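Local atomic coordinates of binary enterotoxin of Clostridium perfringens component a (Clostridium perfringens, PDB entry 5H03), a protein that serves as the NAD-binding enzymatic component of a two-part clostridial enterotoxin and probably ADP-ribosylates host actin as related binary toxins do. Residues N76-V81 against L179-Y184; Y184-T189 against V204-I209; K210-E215 against I289-I294; G330-V335 against G388-I393. All coordinates share one frame; numbering follows the deposited sequence.

Overall arrangement
The four contacts follow one another along the chain. Interactions 1 and 2 lie in the first of two related ADP-ribosyltransferase units and share Tyr184. Their centres are about 17 Å apart. Interaction 2 belongs to the five-stranded sheet of that unit; interaction 1 joins helix 68-82 to strand 177-180 of a separate small sheet. Interaction 3 continues directly from strand 199-209 and ties the loop between the units to strand 293-299. Its centre is about 16 Å from that of interaction 2. Interaction 4 is at the opposite edge of the second unit's sheet, about 19 Å from interaction 3 between centres. NAD is bound in this second unit.

Interaction 1. Residues N76-V81 against L179-Y184; sequences NISTAV and LIDQGY
Val81 and Ile77, on the same side of helix 68-82, pack against Leu179. CG1 of Val81 lies 3.8 Å from Leu179 CG, and the two side chains cross at about a right angle. Ile77 adds its CG2 branch, 4.1 Å from Leu179 CD2. The other branch of Val81, CG2, rests on the carboxylate carbon of Asp181, with Val81 CG2 3.7 Å from Asp181 CG. This is the tight, buried part. Tyr43 of helix 34-58 also touches both Ile77 and Leu179. The contact thus lays a helix of the N-terminal ADP-ribosyltransferase unit against the end of strand 177-180, the middle strand of a three-stranded antiparallel sheet. Past that strand the contact turns polar but stays buried as far as Ser78 and Asp181. Ser78 OG is 2.9 Å from Asp181 OD1 and 2.7 Å from Gln182 OE1; both oxygens are candidates for the single hydroxyl hydrogen. Asp181 CG is anti to the backbone N (chi1 -157°), which carries OD1 toward the helix. OD1 also takes a weak bond from the backbone N of Gln182, while OD2 forms a salt bridge with Lys82. On the looser, partly exposed side, Gln182 reaches the helix with the end of an extended chain.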
loop_
_atom_site.group_PDB
_atom_site.type_symbol
_atom_site.label_atom_id
_atom_site.label_comp_id
_atom_site.label_asym_id
_atom_site.label_seq_id
_atom_site.Cartn_x
_atom_site.Cartn_y
_atom_site.Cartn_z
ATOM N N ASN A 76 -19.996 4.469 -5.237
ATOM C CA ASN A 76 -20.717 5.737 -5.161
ATOM C C ASN A 76 -19.958 6.800 -4.374
ATOM O O ASN A 76 -20.082 7.992 -4.683
ATOM C CB ASN A 76 -22.110 5.544 -4.560
ATOM C CG ASN A 76 -23.005 4.682 -5.422
ATOM O OD1 ASN A 76 -22.807 4.581 -6.633
ATOM N ND2 ASN A 76 -24.011 4.069 -4.805
ATOM N N ILE A 77 -19.220 6.419 -3.332
ATOM C CA ILE A 77 -18.468 7.433 -2.595
ATOM C C ILE A 77 -17.380 8.032 -3.482
ATOM O O ILE A 77 -17.165 9.250 -3.476
ATOM C CB ILE A 77 -17.891 6.850 -1.290
ATOM C CG1 ILE A 77 -19.025 6.369 -0.395
ATOM C CG2 ILE A 77 -17.072 7.930 -0.531
ATOM C CD1 ILE A 77 -18.567 5.531 0.766
ATOM N N SER A 78 -16.717 7.196 -4.294
ATOM C CA SER A 78 -15.717 7.686 -5.243
ATOM C C SER A 78 -16.309 8.699 -6.206
ATOM O O SER A 78 -15.772 9.806 -6.378
ATOM C CB SER A 78 -15.103 6.531 -6.029
ATOM O OG SER A 78 -14.088 5.880 -5.296
ATOM N N THR A 79 -17.396 8.325 -6.885
ATOM C CA THR A 79 -17.989 9.242 -7.850
ATOM C C THR A 79 -18.426 10.521 -7.156
ATOM O O THR A 79 -18.228 11.622 -7.687
ATOM C CB THR A 79 -19.137 8.568 -8.605
ATOM O OG1 THR A 79 -20.249 8.340 -7.722
ATOM C CG2 THR A 79 -18.651 7.261 -9.214
ATOM N N ALA A 80 -19.020 10.395 -5.967
ATOM C CA ALA A 80 -19.408 11.569 -5.195
ATOM C C ALA A 80 -18.221 12.491 -4.929
ATOM O O ALA A 80 -18.281 13.691 -5.217
ATOM C CB ALA A 80 -20.049 11.135 -3.874
ATOM N N VAL A 81 -17.129 11.954 -4.373
ATOM C CA VAL A 81 -16.039 12.843 -3.974
ATOM C C VAL A 81 -15.326 13.445 -5.181
ATOM O O VAL A 81 -14.776 14.552 -5.074
ATOM C CB VAL A 81 -15.063 12.169 -2.983
ATOM C CG1 VAL A 81 -15.802 11.823 -1.676
ATOM C CG2 VAL A 81 -14.428 10.949 -3.573
ATOM N N LEU A 179 -13.539 14.248 3.289
ATOM C CA LEU A 179 -13.564 12.866 2.828
ATOM C C LEU A 179 -12.671 12.743 1.590
ATOM O O LEU A 179 -12.957 13.319 0.534
ATOM C CB LEU A 179 -15.006 12.432 2.571
ATOM C CG LEU A 179 -15.344 11.059 2.001
ATOM C CD1 LEU A 179 -14.411 9.979 2.483
ATOM C CD2 LEU A 179 -16.786 10.728 2.393
ATOM N N ILE A 180 -11.570 12.022 1.731
ATOM C CA ILE A 180 -10.590 11.868 0.658
ATOM C C ILE A 180 -10.803 10.529 -0.032
ATOM O O ILE A 180 -10.965 9.497 0.635
ATOM C CB ILE A 180 -9.164 11.992 1.215
ATOM C CG1 ILE A 180 -9.038 13.300 2.004
ATOM C CG2 ILE A 180 -8.159 11.964 0.094
ATOM C CD1 ILE A 180 -7.853 13.343 2.956
ATOM N N ASP A 181 -10.784 10.548 -1.373
ATOM C CA ASP A 181 -10.964 9.377 -2.240
ATOM C C ASP A 181 -9.913 8.306 -1.966
ATOM O O ASP A 181 -8.824 8.583 -1.464
ATOM C CB ASP A 181 -10.920 9.806 -3.711
ATOM C CG ASP A 181 -11.633 8.822 -4.651
ATOM O OD1 ASP A 181 -12.351 7.918 -4.170
ATOM O OD2 ASP A 181 -11.482 8.961 -5.888
ATOM N N GLN A 182 -10.244 7.062 -2.320
ATOM C CA GLN A 182 -9.308 5.953 -2.168
ATOM C C GLN A 182 -8.224 6.026 -3.252
ATOM O O GLN A 182 -8.352 6.748 -4.242
ATOM C CB GLN A 182 -10.045 4.608 -2.291
ATOM C CG GLN A 182 -10.693 4.419 -3.688
ATOM C CD GLN A 182 -11.897 3.470 -3.748
ATOM O OE1 GLN A 182 -12.782 3.640 -4.606
ATOM N NE2 GLN A 182 -11.925 2.453 -2.867
ATOM N N GLY A 183 -7.135 5.289 -3.042
ATOM C CA GLY A 183 -6.083 5.144 -4.029
ATOM C C GLY A 183 -4.840 5.975 -3.804
ATOM O O GLY A 183 -3.990 6.033 -4.708
ATOM N N TYR A 184 -4.710 6.635 -2.647
ATOM C CA TYR A 184 -3.616 7.555 -2.333
ATOM C C TYR A 184 -2.610 6.968 -1.343
ATOM O O TYR A 184 -2.820 5.910 -0.752
ATOM C CB TYR A 184 -4.200 8.886 -1.829
ATOM C CG TYR A 184 -4.919 9.627 -2.932
ATOM C CD1 TYR A 184 -4.196 10.328 -3.900
ATOM C CD2 TYR A 184 -6.291 9.532 -3.090
ATOM C CE1 TYR A 184 -4.829 10.982 -4.937
ATOM C CE2 TYR A 184 -6.937 10.180 -4.152
ATOM C CZ TYR A 184 -6.188 10.895 -5.073
ATOM O OH TYR A 184 -6.804 11.549 -6.115
#

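Interaction 2. Residues Y184-T189 against V204-I209; sequences YSLKAT and VDADLI
Thr189 N gives the shortest backbone bond here, 2.7 Å to Asp205 O. The N-H points almost straight at the oxygen (173°), but the donor stands well above the carbonyl plane. Further along, Lys187 and Asp207 form a hydrogen-bonded antiparallel pair, with Lys187 N 3.0 Å from Asp207 O and Asp207 N bonded back to Lys187 O. Ser185 and Ile209 form the next such pair. Ser185 N is 2.8 Å from Ile209 O, and Ile209 N returns a bond to Ser185 O.

Water 1 adds a polar link at the Thr189 end. It donates to Asp207 OD1 at 2.8 Å and lies 2.6 Å from Thr189 OG1. The methyl CG2 of Thr189 packs across the same carboxylate.

At the other end, Leu208 meets Tyr184. With chi1 at -175° the Leu208 side chain is swung away from its own N, and both methyls reach Tyr184. CD2 sits over one face of the Tyr184 ring, 3.8 Å from the centroid, in a CH-pi contact offset toward the rim. CD1 touches Tyr184 CB at 3.5 Å. Leu208 CD1 also meets Leu186 CD1, on the sheet face that carries Ala188 and Ala206. On the other face, Ile209 CD1 lies across the aliphatic part of Lys187.

The pair is the open end of the beta hairpin of strands 185-196 and 199-209. Strand 132-134 flanks it beyond 185-196 and strand 154-160 beyond 199-209. Helix 118-128 touches Ala188 and Val204.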
loop_
_atom_site.group_PDB
_atom_site.type_symbol
_atom_site.label_atom_id
_atom_site.label_comp_id
_atom_site.label_asym_id
_atom_site.label_seq_id
_atom_site.Cartn_x
_atom_site.Cartn_y
_atom_site.Cartn_z
ATOM N N TYR A 184 -4.710 6.635 -2.647
ATOM C CA TYR A 184 -3.616 7.555 -2.333
ATOM C C TYR A 184 -2.610 6.968 -1.343
ATOM O O TYR A 184 -2.820 5.910 -0.752
ATOM C CB TYR A 184 -4.200 8.886 -1.829
ATOM C CG TYR A 184 -4.919 9.627 -2.932
ATOM C CD1 TYR A 184 -4.196 10.328 -3.900
ATOM C CD2 TYR A 184 -6.291 9.532 -3.090
ATOM C CE1 TYR A 184 -4.829 10.982 -4.937
ATOM C CE2 TYR A 184 -6.937 10.180 -4.152
ATOM C CZ TYR A 184 -6.188 10.895 -5.073
ATOM O OH TYR A 184 -6.804 11.549 -6.115
ATOM N N SER A 185 -1.458 7.643 -1.250
ATOM C CA SER A 185 -0.345 7.267 -0.376
ATOM C C SER A 185 0.193 8.529 0.304
ATOM O O SER A 185 -0.017 9.650 -0.159
ATOM C CB SER A 185 0.820 6.559 -1.117
ATOM O OG SER A 185 0.442 5.341 -1.743
ATOM N N LEU A 186 0.925 8.317 1.394
ATOM C CA LEU A 186 1.518 9.407 2.160
ATOM C C LEU A 186 3.045 9.414 2.061
ATOM O O LEU A 186 3.708 8.429 2.390
ATOM C CB LEU A 186 1.088 9.327 3.625
ATOM C CG LEU A 186 0.140 10.424 4.115
ATOM C CD1 LEU A 186 -1.252 10.231 3.535
ATOM C CD2 LEU A 186 0.092 10.453 5.636
ATOM N N LYS A 187 3.585 10.537 1.603
ATOM C CA LYS A 187 5.025 10.733 1.448
ATOM C C LYS A 187 5.489 11.818 2.415
ATOM O O LYS A 187 5.024 12.956 2.338
ATOM C CB LYS A 187 5.351 11.082 -0.006
ATOM C CG LYS A 187 6.802 11.174 -0.375
ATOM C CD LYS A 187 6.865 11.344 -1.885
ATOM C CE LYS A 187 8.219 11.832 -2.404
ATOM N NZ LYS A 187 7.977 12.882 -3.462
ATOM N N ALA A 188 6.356 11.461 3.352
ATOM C CA ALA A 188 6.802 12.430 4.345
ATOM C C ALA A 188 7.655 13.509 3.678
ATOM O O ALA A 188 8.456 13.224 2.782
ATOM C CB ALA A 188 7.587 11.731 5.455
ATOM N N THR A 189 7.433 14.762 4.076
ATOM C CA THR A 189 8.185 15.908 3.588
ATOM C C THR A 189 8.878 16.676 4.715
ATOM O O THR A 189 9.566 17.673 4.442
ATOM C CB THR A 189 7.254 16.848 2.814
ATOM O OG1 THR A 189 6.150 17.229 3.653
ATOM C CG2 THR A 189 6.686 16.117 1.577
ATOM N N VAL A 204 4.502 15.046 11.555
ATOM C CA VAL A 204 4.907 14.550 10.230
ATOM C C VAL A 204 4.275 15.421 9.150
ATOM O O VAL A 204 3.053 15.418 8.974
ATOM C CB VAL A 204 4.524 13.081 10.023
ATOM C CG1 VAL A 204 4.735 12.673 8.517
ATOM C CG2 VAL A 204 5.332 12.176 10.972
ATOM N N ASP A 205 5.080 16.204 8.443
ATOM C CA ASP A 205 4.576 16.868 7.245
ATOM C C ASP A 205 4.584 15.820 6.135
ATOM O O ASP A 205 5.524 15.036 6.033
ATOM C CB ASP A 205 5.461 18.051 6.852
ATOM C CG ASP A 205 5.314 19.237 7.779
ATOM O OD1 ASP A 205 4.777 19.059 8.903
ATOM O OD2 ASP A 205 5.758 20.345 7.382
ATOM N N ALA A 206 3.517 15.755 5.345
ATOM C CA ALA A 206 3.519 14.798 4.247
ATOM C C ALA A 206 2.673 15.308 3.096
ATOM O O ALA A 206 1.764 16.111 3.284
ATOM C CB ALA A 206 3.026 13.421 4.706
ATOM N N ASP A 207 2.958 14.792 1.904
ATOM C CA ASP A 207 2.139 15.028 0.722
ATOM C C ASP A 207 1.290 13.804 0.421
ATOM O O ASP A 207 1.738 12.660 0.585
ATOM C CB ASP A 207 2.987 15.295 -0.526
ATOM C CG ASP A 207 3.619 16.691 -0.537
ATOM O OD1 ASP A 207 3.225 17.568 0.268
ATOM O OD2 ASP A 207 4.509 16.901 -1.373
ATOM N N LEU A 208 0.078 14.050 -0.052
ATOM C CA LEU A 208 -0.773 12.988 -0.544
ATOM C C LEU A 208 -0.381 12.760 -2.003
ATOM O O LEU A 208 -0.532 13.662 -2.830
ATOM C CB LEU A 208 -2.241 13.373 -0.422
ATOM C CG LEU A 208 -3.185 12.252 -0.821
ATOM C CD1 LEU A 208 -3.525 11.461 0.422
ATOM C CD2 LEU A 208 -4.427 12.847 -1.422
ATOM N N ILE A 209 0.107 11.566 -2.320
ATOM C CA ILE A 209 0.550 11.272 -3.675
ATOM C C ILE A 209 -0.200 10.036 -4.177
ATOM O O ILE A 209 -0.703 9.223 -3.397
ATOM C CB ILE A 209 2.063 11.045 -3.706
ATOM C CG1 ILE A 209 2.407 9.888 -2.780
ATOM C CG2 ILE A 209 2.819 12.317 -3.206
ATOM C CD1 ILE A 209 3.622 9.062 -3.229
HETATM O O HOH W 1 4.053 18.451 2.771
#

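Interaction 3. Residues K210-E215 against I289-I294; sequences KQLNFE and IPEDII
Leu212 O accepts the direct backbone bond of this contact from Ile294 N. The N to O distance is 3.0 Å, with an N-H...O angle of 158°. The CA of Ile293 also approaches Leu212 O, in a CA-H...O contact.

Two waters continue the link on both sides of this bond. Water 2 accepts from Leu212 N and donates to Asp292 O, 2.8 Å from that oxygen. Water 3 accepts from Phe214 N, at 2.9 Å, and donates to Ile294 O. The segments are thus joined partly through solvent.

Van der Waals contacts, mostly of aliphatic groups against polar ones, surround these bonds. Ile294 sits beside two amide side chains. Its CD1 is 3.4 Å from Gln211 NE2, while its CB is 3.7 Å from Asn213 CG. A chi1 of -179° turns the Asn213 amide away from its own N and lays it alongside Ile294. The CD2 methyl of Leu212 meets the carboxylate of Glu291, 3.3 Å from Glu291 CD, and the two side chains cross at about a right angle. Ile293 CD1 against Phe214 CE2, at 3.9 Å, is apolar on both sides.

Partners elsewhere hold the polar ends. Gln211 OE1 bonds to Asn132, Asn213 OD1 to Tyr296 and Glu291 OE2 to Trp224.

The contact is a junction between two ADP-ribosyltransferase units. The loop leaving strand 199-209 of the first meets the start of strand 293-299, an outer strand of the second unit's sheet. Further along, the same strand carries Arg297 and Arg298, which bind the nucleotide.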
loop_
_atom_site.group_PDB
_atom_site.type_symbol
_atom_site.label_atom_id
_atom_site.label_comp_id
_atom_site.label_asym_id
_atom_site.label_seq_id
_atom_site.Cartn_x
_atom_site.Cartn_y
_atom_site.Cartn_z
ATOM N N LYS A 210 -0.267 9.888 -5.499
ATOM C CA LYS A 210 -0.925 8.730 -6.104
ATOM C C LYS A 210 0.068 7.860 -6.860
ATOM O O LYS A 210 0.478 8.217 -7.957
ATOM C CB LYS A 210 -2.041 9.171 -7.042
ATOM C CG LYS A 210 -3.010 8.035 -7.390
ATOM C CD LYS A 210 -4.314 8.608 -7.873
ATOM C CE LYS A 210 -5.234 7.545 -8.396
ATOM N NZ LYS A 210 -6.572 8.172 -8.663
ATOM N N GLN A 211 0.430 6.708 -6.306
ATOM C CA GLN A 211 1.283 5.805 -7.063
ATOM C C GLN A 211 0.454 4.837 -7.913
ATOM O O GLN A 211 -0.725 4.576 -7.649
ATOM C CB GLN A 211 2.255 5.023 -6.170
ATOM C CG GLN A 211 1.867 4.767 -4.738
ATOM C CD GLN A 211 3.007 4.149 -3.946
ATOM O OE1 GLN A 211 4.181 4.211 -4.357
ATOM N NE2 GLN A 211 2.680 3.570 -2.789
ATOM N N LEU A 212 1.108 4.298 -8.952
ATOM C CA LEU A 212 0.482 3.330 -9.844
ATOM C C LEU A 212 0.252 2.037 -9.077
ATOM O O LEU A 212 1.204 1.450 -8.556
ATOM C CB LEU A 212 1.367 3.075 -11.064
ATOM C CG LEU A 212 0.768 2.318 -12.251
ATOM C CD1 LEU A 212 -0.622 2.828 -12.572
ATOM C CD2 LEU A 212 1.679 2.444 -13.455
ATOM N N ASN A 213 -1.012 1.598 -9.008
ATOM C CA ASN A 213 -1.393 0.391 -8.253
ATOM C C ASN A 213 -2.758 -0.063 -8.786
ATOM O O ASN A 213 -3.795 0.438 -8.339
ATOM C CB ASN A 213 -1.451 0.707 -6.754
ATOM C CG ASN A 213 -1.809 -0.504 -5.899
ATOM O OD1 ASN A 213 -2.111 -1.569 -6.423
ATOM N ND2 ASN A 213 -1.778 -0.338 -4.556
ATOM N N PHE A 214 -2.745 -1.042 -9.693
ATOM C CA PHE A 214 -3.969 -1.417 -10.401
ATOM C C PHE A 214 -4.985 -2.143 -9.522
ATOM O O PHE A 214 -6.179 -2.074 -9.807
ATOM C CB PHE A 214 -3.628 -2.265 -11.630
ATOM C CG PHE A 214 -2.742 -1.563 -12.619
ATOM C CD1 PHE A 214 -3.251 -0.555 -13.423
ATOM C CD2 PHE A 214 -1.409 -1.901 -12.742
ATOM C CE1 PHE A 214 -2.449 0.090 -14.321
ATOM C CE2 PHE A 214 -0.607 -1.249 -13.656
ATOM C CZ PHE A 214 -1.123 -0.258 -14.436
ATOM N N GLU A 215 -4.540 -2.816 -8.462
ATOM C CA GLU A 215 -5.398 -3.553 -7.528
ATOM C C GLU A 215 -6.218 -4.626 -8.248
ATOM O O GLU A 215 -5.654 -5.673 -8.559
ATOM C CB GLU A 215 -6.275 -2.588 -6.692
ATOM C CG GLU A 215 -5.409 -1.863 -5.661
ATOM C CD GLU A 215 -6.129 -0.939 -4.668
ATOM O OE1 GLU A 215 -7.233 -0.412 -4.948
ATOM O OE2 GLU A 215 -5.540 -0.725 -3.581
ATOM N N ILE A 289 11.748 -0.571 -15.123
ATOM C CA ILE A 289 10.410 -0.116 -14.705
ATOM C C ILE A 289 10.266 1.380 -14.957
ATOM O O ILE A 289 11.070 2.160 -14.439
ATOM C CB ILE A 289 10.149 -0.450 -13.225
ATOM C CG1 ILE A 289 10.060 -1.967 -13.038
ATOM C CG2 ILE A 289 8.863 0.197 -12.733
ATOM C CD1 ILE A 289 8.776 -2.586 -13.626
ATOM N N PRO A 290 9.301 1.823 -15.773
ATOM C CA PRO A 290 9.263 3.237 -16.181
ATOM C C PRO A 290 8.672 4.212 -15.164
ATOM O O PRO A 290 8.727 5.421 -15.411
ATOM C CB PRO A 290 8.394 3.212 -17.446
ATOM C CG PRO A 290 7.471 2.042 -17.213
ATOM C CD PRO A 290 8.293 1.009 -16.482
ATOM N N GLU A 291 8.057 3.743 -14.085
ATOM C CA GLU A 291 7.459 4.585 -13.051
ATOM C C GLU A 291 7.213 3.714 -11.831
ATOM O O GLU A 291 7.050 2.496 -11.964
ATOM C CB GLU A 291 6.135 5.206 -13.527
ATOM C CG GLU A 291 5.023 4.176 -13.690
ATOM C CD GLU A 291 3.882 4.683 -14.548
ATOM O OE1 GLU A 291 3.190 5.614 -14.090
ATOM O OE2 GLU A 291 3.727 4.175 -15.696
ATOM N N ASP A 292 7.207 4.339 -10.642
ATOM C CA ASP A 292 6.929 3.590 -9.426
ATOM C C ASP A 292 5.627 2.805 -9.586
ATOM O O ASP A 292 4.633 3.326 -10.098
ATOM C CB ASP A 292 6.801 4.521 -8.219
ATOM C CG ASP A 292 8.072 5.284 -7.907
ATOM O OD1 ASP A 292 9.136 5.037 -8.507
ATOM O OD2 ASP A 292 7.990 6.153 -7.032
ATOM N N ILE A 293 5.647 1.547 -9.176
ATOM C CA ILE A 293 4.469 0.691 -9.269
ATOM C C ILE A 293 4.427 -0.245 -8.071
ATOM O O ILE A 293 5.459 -0.705 -7.572
ATOM C CB ILE A 293 4.441 -0.112 -10.601
ATOM C CG1 ILE A 293 3.120 -0.881 -10.760
ATOM C CG2 ILE A 293 5.651 -1.049 -10.697
ATOM C CD1 ILE A 293 2.947 -1.517 -12.175
ATOM N N ILE A 294 3.220 -0.533 -7.614
ATOM C CA ILE A 294 3.011 -1.501 -6.541
ATOM C C ILE A 294 2.790 -2.891 -7.127
ATOM O O ILE A 294 1.959 -3.073 -8.025
ATOM C CB ILE A 294 1.826 -1.076 -5.659
ATOM C CG1 ILE A 294 2.001 0.390 -5.211
ATOM C CG2 ILE A 294 1.660 -2.055 -4.519
ATOM C CD1 ILE A 294 3.278 0.624 -4.459
HETATM O O HOH W 2 3.631 5.845 -9.447
HETATM O O HOH W 3 -0.266 -2.461 -9.535
#

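Interaction 4. Residues G330-V335 against G388-I393; sequences GKTIPV and GYSYKI
Ile333 N and Tyr391 O make a short, straight backbone bond, 2.7 Å long with an N-H...O angle of 171°. Tyr391 N answers with a bond of 3.0 Å to Ile333 O, completing a hydrogen-bonded antiparallel pair. On one side of it Ile393 N binds Lys331 O at 2.7 Å. On the other Val335 N binds Tyr389 O at 2.8 Å. Gly330 N to Ile393 O and a weak bond from Gly388 N to Val335 O extend the series.

Outside this ladder the packing gathers on the Tyr391 ring. Tyr391 CG lies between the backbone N and the carbonyl carbon (chi1 65°), and the ring turns back over the neighbouring strand. Ile333 CB stands over one face, 4.1 Å from the centroid and toward the rim. Val335 CG2 approaches the ring obliquely, 3.7 Å from Tyr391 CD2. Ile333 CD1 meets the CD1 methyl of Ile393 at 3.6 Å. On the other face of the sheet, Thr332 and Pro334 touch Ser390 more lightly.

Backbone bonds therefore fix edge strand 332-335 to strand 389-401, and apolar contacts reinforce one face of the pair. The Tyr391 side chain is about 6 Å from that of nucleotide-binding Glu303, which places this face near the nucleotide site.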
loop_
_atom_site.group_PDB
_atom_site.type_symbol
_atom_site.label_atom_id
_atom_site.label_comp_id
_atom_site.label_asym_id
_atom_site.label_seq_id
_atom_site.Cartn_x
_atom_site.Cartn_y
_atom_site.Cartn_z
ATOM N N GLY A 330 10.515 -2.836 9.882
ATOM C CA GLY A 330 11.764 -2.114 9.728
ATOM C C GLY A 330 12.962 -2.909 9.222
ATOM O O GLY A 330 14.008 -2.299 8.947
ATOM N N LYS A 331 12.869 -4.236 9.102
ATOM C CA LYS A 331 14.019 -4.998 8.632
ATOM C C LYS A 331 14.208 -4.888 7.118
ATOM O O LYS A 331 13.281 -4.583 6.358
ATOM C CB LYS A 331 13.929 -6.469 9.033
ATOM C CG LYS A 331 13.950 -6.641 10.531
ATOM C CD LYS A 331 14.433 -8.031 10.924
ATOM C CE LYS A 331 15.185 -7.988 12.255
ATOM N NZ LYS A 331 14.579 -7.009 13.219
ATOM N N THR A 332 15.444 -5.151 6.695
ATOM C CA THR A 332 15.827 -5.286 5.295
ATOM C C THR A 332 16.048 -6.769 5.010
ATOM O O THR A 332 16.784 -7.433 5.747
ATOM C CB THR A 332 17.101 -4.477 5.016
ATOM O OG1 THR A 332 16.815 -3.081 5.134
ATOM C CG2 THR A 332 17.625 -4.722 3.601
ATOM N N ILE A 333 15.393 -7.298 3.980
ATOM C CA ILE A 333 15.517 -8.705 3.598
ATOM C C ILE A 333 16.228 -8.780 2.248
ATOM O O ILE A 333 15.688 -8.289 1.245
ATOM C CB ILE A 333 14.152 -9.412 3.510
ATOM C CG1 ILE A 333 13.452 -9.502 4.866
ATOM C CG2 ILE A 333 14.309 -10.804 2.878
ATOM C CD1 ILE A 333 12.800 -8.260 5.237
ATOM N N PRO A 334 17.411 -9.394 2.169
ATOM C CA PRO A 334 18.094 -9.565 0.872
ATOM C C PRO A 334 17.436 -10.666 0.054
ATOM O O PRO A 334 16.940 -11.659 0.595
ATOM C CB PRO A 334 19.530 -9.934 1.275
ATOM C CG PRO A 334 19.364 -10.638 2.581
ATOM C CD PRO A 334 18.179 -9.981 3.283
ATOM N N VAL A 335 17.404 -10.481 -1.262
ATOM C CA VAL A 335 16.790 -11.455 -2.166
ATOM C C VAL A 335 17.800 -11.838 -3.242
ATOM O O VAL A 335 17.997 -11.089 -4.204
ATOM C CB VAL A 335 15.509 -10.911 -2.802
ATOM C CG1 VAL A 335 14.780 -12.018 -3.569
ATOM C CG2 VAL A 335 14.621 -10.276 -1.764
ATOM N N GLY A 388 19.184 -10.392 -6.781
ATOM C CA GLY A 388 20.145 -9.617 -6.027
ATOM C C GLY A 388 19.681 -8.285 -5.479
ATOM O O GLY A 388 20.527 -7.499 -5.041
ATOM N N TYR A 389 18.381 -7.999 -5.483
ATOM C CA TYR A 389 17.879 -6.800 -4.822
ATOM C C TYR A 389 17.611 -7.088 -3.344
ATOM O O TYR A 389 17.738 -8.215 -2.861
ATOM C CB TYR A 389 16.592 -6.302 -5.470
ATOM C CG TYR A 389 16.791 -5.492 -6.727
ATOM C CD1 TYR A 389 17.382 -4.237 -6.685
ATOM C CD2 TYR A 389 16.390 -5.997 -7.966
ATOM C CE1 TYR A 389 17.578 -3.497 -7.854
ATOM C CE2 TYR A 389 16.564 -5.271 -9.124
ATOM C CZ TYR A 389 17.164 -4.012 -9.065
ATOM O OH TYR A 389 17.344 -3.295 -10.243
ATOM N N SER A 390 17.231 -6.045 -2.612
ATOM C CA SER A 390 16.744 -6.189 -1.247
ATOM C C SER A 390 15.438 -5.431 -1.128
ATOM O O SER A 390 15.114 -4.582 -1.960
ATOM C CB SER A 390 17.740 -5.655 -0.210
ATOM O OG SER A 390 18.938 -6.403 -0.238
ATOM N N TYR A 391 14.674 -5.751 -0.089
ATOM C CA TYR A 391 13.530 -4.926 0.257
ATOM C C TYR A 391 13.503 -4.696 1.763
ATOM O O TYR A 391 13.970 -5.530 2.546
ATOM C CB TYR A 391 12.212 -5.525 -0.256
ATOM C CG TYR A 391 11.799 -6.849 0.337
ATOM C CD1 TYR A 391 11.022 -6.889 1.486
ATOM C CD2 TYR A 391 12.107 -8.062 -0.303
ATOM C CE1 TYR A 391 10.613 -8.085 2.025
ATOM C CE2 TYR A 391 11.691 -9.291 0.234
ATOM C CZ TYR A 391 10.939 -9.280 1.405
ATOM O OH TYR A 391 10.502 -10.451 1.990
ATOM N N LYS A 392 13.005 -3.530 2.152
ATOM C CA LYS A 392 12.805 -3.174 3.552
ATOM C C LYS A 392 11.325 -3.221 3.886
ATOM O O LYS A 392 10.491 -2.763 3.099
ATOM C CB LYS A 392 13.370 -1.790 3.866
ATOM C CG LYS A 392 12.821 -0.677 3.010
ATOM C CD LYS A 392 13.610 0.632 3.261
ATOM C CE LYS A 392 12.981 1.854 2.586
ATOM N NZ LYS A 392 11.628 2.199 3.142
ATOM N N ILE A 393 11.001 -3.788 5.045
ATOM C CA ILE A 393 9.612 -3.875 5.511
ATOM C C ILE A 393 9.187 -2.545 6.122
ATOM O O ILE A 393 9.790 -2.077 7.086
ATOM C CB ILE A 393 9.445 -5.022 6.510
ATOM C CG1 ILE A 393 9.827 -6.326 5.820
ATOM C CG2 ILE A 393 8.006 -5.094 7.029
ATOM C CD1 ILE A 393 9.587 -7.550 6.679
#